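Anastral spindle 2, SAS 4 (PDB 4BY2) probably acts as a tubulin-binding adaptor in centriole assembly; this fusion joins the Sas-4 TCP domain to the Ana2 proline-rich motif it binds. Local coordinates at residues K66-N71 with K76-P81. Sequence-based numbering, arbitrary orientation.
Sequences KREITN and KDIWYP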
loop_
_atom_site.group_PDB
_atom_site.type_symbol
_atom_site.label_atom_id
_atom_site.label_comp_id
_atom_site.label_asym_id
_atom_site.label_seq_id
_atom_site.Cartn_x
_atom_site.Cartn_y
_atom_site.Cartn_z
ATOM N N LYS A 66 -18.758 -25.313 -11.240
ATOM C CA LYS A 66 -17.609 -25.086 -10.358
ATOM C C LYS A 66 -16.664 -26.296 -10.488
ATOM O O LYS A 66 -16.944 -27.364 -9.937
ATOM C CB LYS A 66 -18.065 -24.870 -8.898
ATOM C CG LYS A 66 -16.932 -24.535 -7.929
ATOM C CD LYS A 66 -17.212 -25.087 -6.542
ATOM C CE LYS A 66 -15.983 -25.068 -5.669
ATOM N NZ LYS A 66 -16.206 -25.796 -4.393
ATOM N N ARG A 67 -15.569 -26.129 -11.251
ATOM C CA ARG A 67 -14.587 -27.185 -11.509
ATOM C C ARG A 67 -13.378 -27.103 -10.557
ATOM O O ARG A 67 -12.490 -26.272 -10.754
ATOM C CB ARG A 67 -14.158 -27.164 -12.990
ATOM C CG ARG A 67 -13.567 -28.475 -13.484
ATOM C CD ARG A 67 -13.408 -28.487 -14.992
ATOM N NE ARG A 67 -12.131 -27.922 -15.427
ATOM C CZ ARG A 67 -11.686 -27.948 -16.679
ATOM N NH1 ARG A 67 -12.411 -28.513 -17.639
ATOM N NH2 ARG A 67 -10.512 -27.411 -16.984
ATOM N N GLU A 68 -13.358 -27.973 -9.527
ATOM C CA GLU A 68 -12.289 -28.052 -8.525
ATOM C C GLU A 68 -11.315 -29.194 -8.878
ATOM O O GLU A 68 -11.487 -30.324 -8.410
ATOM C CB GLU A 68 -12.888 -28.224 -7.110
ATOM C CG GLU A 68 -11.893 -28.038 -5.972
ATOM C CD GLU A 68 -12.417 -28.293 -4.570
ATOM O OE1 GLU A 68 -13.529 -27.813 -4.244
ATOM O OE2 GLU A 68 -11.700 -28.956 -3.787
ATOM N N ILE A 69 -10.308 -28.902 -9.724
ATOM C CA ILE A 69 -9.319 -29.905 -10.129
ATOM C C ILE A 69 -8.184 -29.991 -9.089
ATOM O O ILE A 69 -7.542 -28.987 -8.783
ATOM C CB ILE A 69 -8.818 -29.748 -11.607
ATOM C CG1 ILE A 69 -7.735 -30.795 -11.967
ATOM C CG2 ILE A 69 -8.368 -28.324 -11.954
ATOM C CD1 ILE A 69 -7.652 -31.165 -13.446
ATOM N N THR A 70 -7.979 -31.200 -8.533
ATOM C CA THR A 70 -6.945 -31.513 -7.543
ATOM C C THR A 70 -5.806 -32.255 -8.261
ATOM O O THR A 70 -6.017 -33.360 -8.764
ATOM C CB THR A 70 -7.549 -32.316 -6.367
ATOM O OG1 THR A 70 -8.705 -31.639 -5.873
ATOM C CG2 THR A 70 -6.557 -32.538 -5.229
ATOM N N ASN A 71 -4.611 -31.634 -8.325
ATOM C CA ASN A 71 -3.418 -32.194 -8.976
ATOM C C ASN A 71 -2.815 -33.377 -8.199
ATOM O O ASN A 71 -3.200 -33.629 -7.051
ATOM C CB ASN A 71 -2.361 -31.103 -9.217
ATOM C CG ASN A 71 -2.787 -30.020 -10.179
ATOM O OD1 ASN A 71 -3.779 -29.313 -9.967
ATOM N ND2 ASN A 71 -2.018 -29.838 -11.241
ATOM N N LYS A 76 -4.467 -27.606 -5.601
ATOM C CA LYS A 76 -5.792 -27.469 -6.209
ATOM C C LYS A 76 -5.926 -26.242 -7.101
ATOM O O LYS A 76 -5.319 -25.207 -6.830
ATOM C CB LYS A 76 -6.892 -27.469 -5.130
ATOM C CG LYS A 76 -7.124 -28.835 -4.498
ATOM C CD LYS A 76 -8.198 -28.796 -3.428
ATOM C CE LYS A 76 -8.409 -30.156 -2.809
ATOM N NZ LYS A 76 -9.500 -30.145 -1.800
ATOM N N ASP A 77 -6.730 -26.370 -8.168
ATOM C CA ASP A 77 -7.061 -25.301 -9.109
ATOM C C ASP A 77 -8.586 -25.286 -9.234
ATOM O O ASP A 77 -9.180 -26.299 -9.604
ATOM C CB ASP A 77 -6.391 -25.522 -10.483
ATOM C CG ASP A 77 -4.880 -25.693 -10.472
ATOM O OD1 ASP A 77 -4.215 -25.084 -9.603
ATOM O OD2 ASP A 77 -4.359 -26.414 -11.351
ATOM N N ILE A 78 -9.224 -24.171 -8.851
ATOM C CA ILE A 78 -10.680 -24.039 -8.892
ATOM C C ILE A 78 -11.104 -23.055 -9.975
ATOM O O ILE A 78 -10.729 -21.882 -9.929
ATOM C CB ILE A 78 -11.328 -23.713 -7.510
ATOM C CG1 ILE A 78 -10.679 -24.518 -6.356
ATOM C CG2 ILE A 78 -12.851 -23.929 -7.560
ATOM C CD1 ILE A 78 -10.882 -23.931 -4.956
ATOM N N TRP A 79 -11.889 -23.543 -10.947
ATOM C CA TRP A 79 -12.426 -22.733 -12.036
ATOM C C TRP A 79 -13.848 -22.332 -11.674
ATOM O O TRP A 79 -14.698 -23.196 -11.443
ATOM C CB TRP A 79 -12.389 -23.498 -13.362
ATOM C CG TRP A 79 -11.007 -23.832 -13.832
ATOM C CD1 TRP A 79 -10.280 -24.942 -13.513
ATOM C CD2 TRP A 79 -10.206 -23.072 -14.745
ATOM N NE1 TRP A 79 -9.069 -24.916 -14.166
ATOM C CE2 TRP A 79 -9.001 -23.786 -14.939
ATOM C CE3 TRP A 79 -10.388 -21.855 -15.424
ATOM C CZ2 TRP A 79 -7.976 -23.314 -15.767
ATOM C CZ3 TRP A 79 -9.374 -21.390 -16.248
ATOM C CH2 TRP A 79 -8.186 -22.115 -16.414
ATOM N N TYR A 80 -14.085 -21.018 -11.567
ATOM C CA TYR A 80 -15.384 -20.455 -11.207
ATOM C C TYR A 80 -16.195 -20.053 -12.459
ATOM O O TYR A 80 -15.584 -19.791 -13.502
ATOM C CB TYR A 80 -15.205 -19.292 -10.211
ATOM C CG TYR A 80 -14.757 -19.752 -8.839
ATOM C CD1 TYR A 80 -15.683 -20.121 -7.868
ATOM C CD2 TYR A 80 -13.405 -19.823 -8.512
ATOM C CE1 TYR A 80 -15.277 -20.559 -6.607
ATOM C CE2 TYR A 80 -12.987 -20.255 -7.253
ATOM C CZ TYR A 80 -13.927 -20.626 -6.305
ATOM O OH TYR A 80 -13.520 -21.058 -5.065
ATOM N N PRO A 81 -17.557 -20.042 -12.401
ATOM C CA PRO A 81 -18.347 -19.703 -13.607
ATOM C C PRO A 81 -18.128 -18.297 -14.171
ATOM O O PRO A 81 -18.193 -18.117 -15.388
ATOM C CB PRO A 81 -19.799 -19.907 -13.157
ATOM C CG PRO A 81 -19.716 -20.752 -11.929
ATOM C CD PRO A 81 -18.444 -20.358 -11.262
#
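The indole of Trp79 carries the guanidinium of Arg67 over one face, with Arg67 NH2 about 4.0 Å above the ring plane and offset toward the rim, while Ile69 CG2 and the carbonyl oxygen of Arg67 lie at its edge. This is a cation-pi contact, Arg67 CZ standing 4.9 Å from the centroid of the five-membered ring, but not a flat stack: the two planes are 84° apart. The Arg67 chain leaves with CG anti to the backbone N (chi1 -159°) and bends at chi3, which turns the guanidinium over the indole. Ile69 CG2 also meets Asp77 CB at 3.7 Å.

On the other face of the hairpin, Glu68 joins Lys66 and Lys76 in a salt-bridge network. Lys76 NZ approaches Glu68 OE2 nearly along its C-O bond at 3.2 Å; Lys66 NZ makes a weak, longer bond to OE1. The extended Lys76 chain runs alongside Thr70, its CG and CE against OG1 and CG2, and Glu68 CG rests on Ile78 CG1. With an alanine in place of Lys76, Glu68 OE2 would probably lose its cationic mate, and Thr70 the aliphatic chain beside it.

Strands 67-70 and 76-79 are antiparallel, with hydrogen-bonded pairs Arg67-Trp79 and Ile69-Asp77. Trp79 N gives Arg67 O a nearly straight bond of 2.8 Å. Both strands belong to the Sas-4 part, forming the first hairpin modelled in its TCP domain; strand 85-88 continues the ladder, with Ile78 against Ile88. Most of these side chains are exposed and Ile78 is the buried one, so cation-pi contact on the Trp79 face and charge pairing on the Glu68 face supplement the backbone ladder more than an apolar core does.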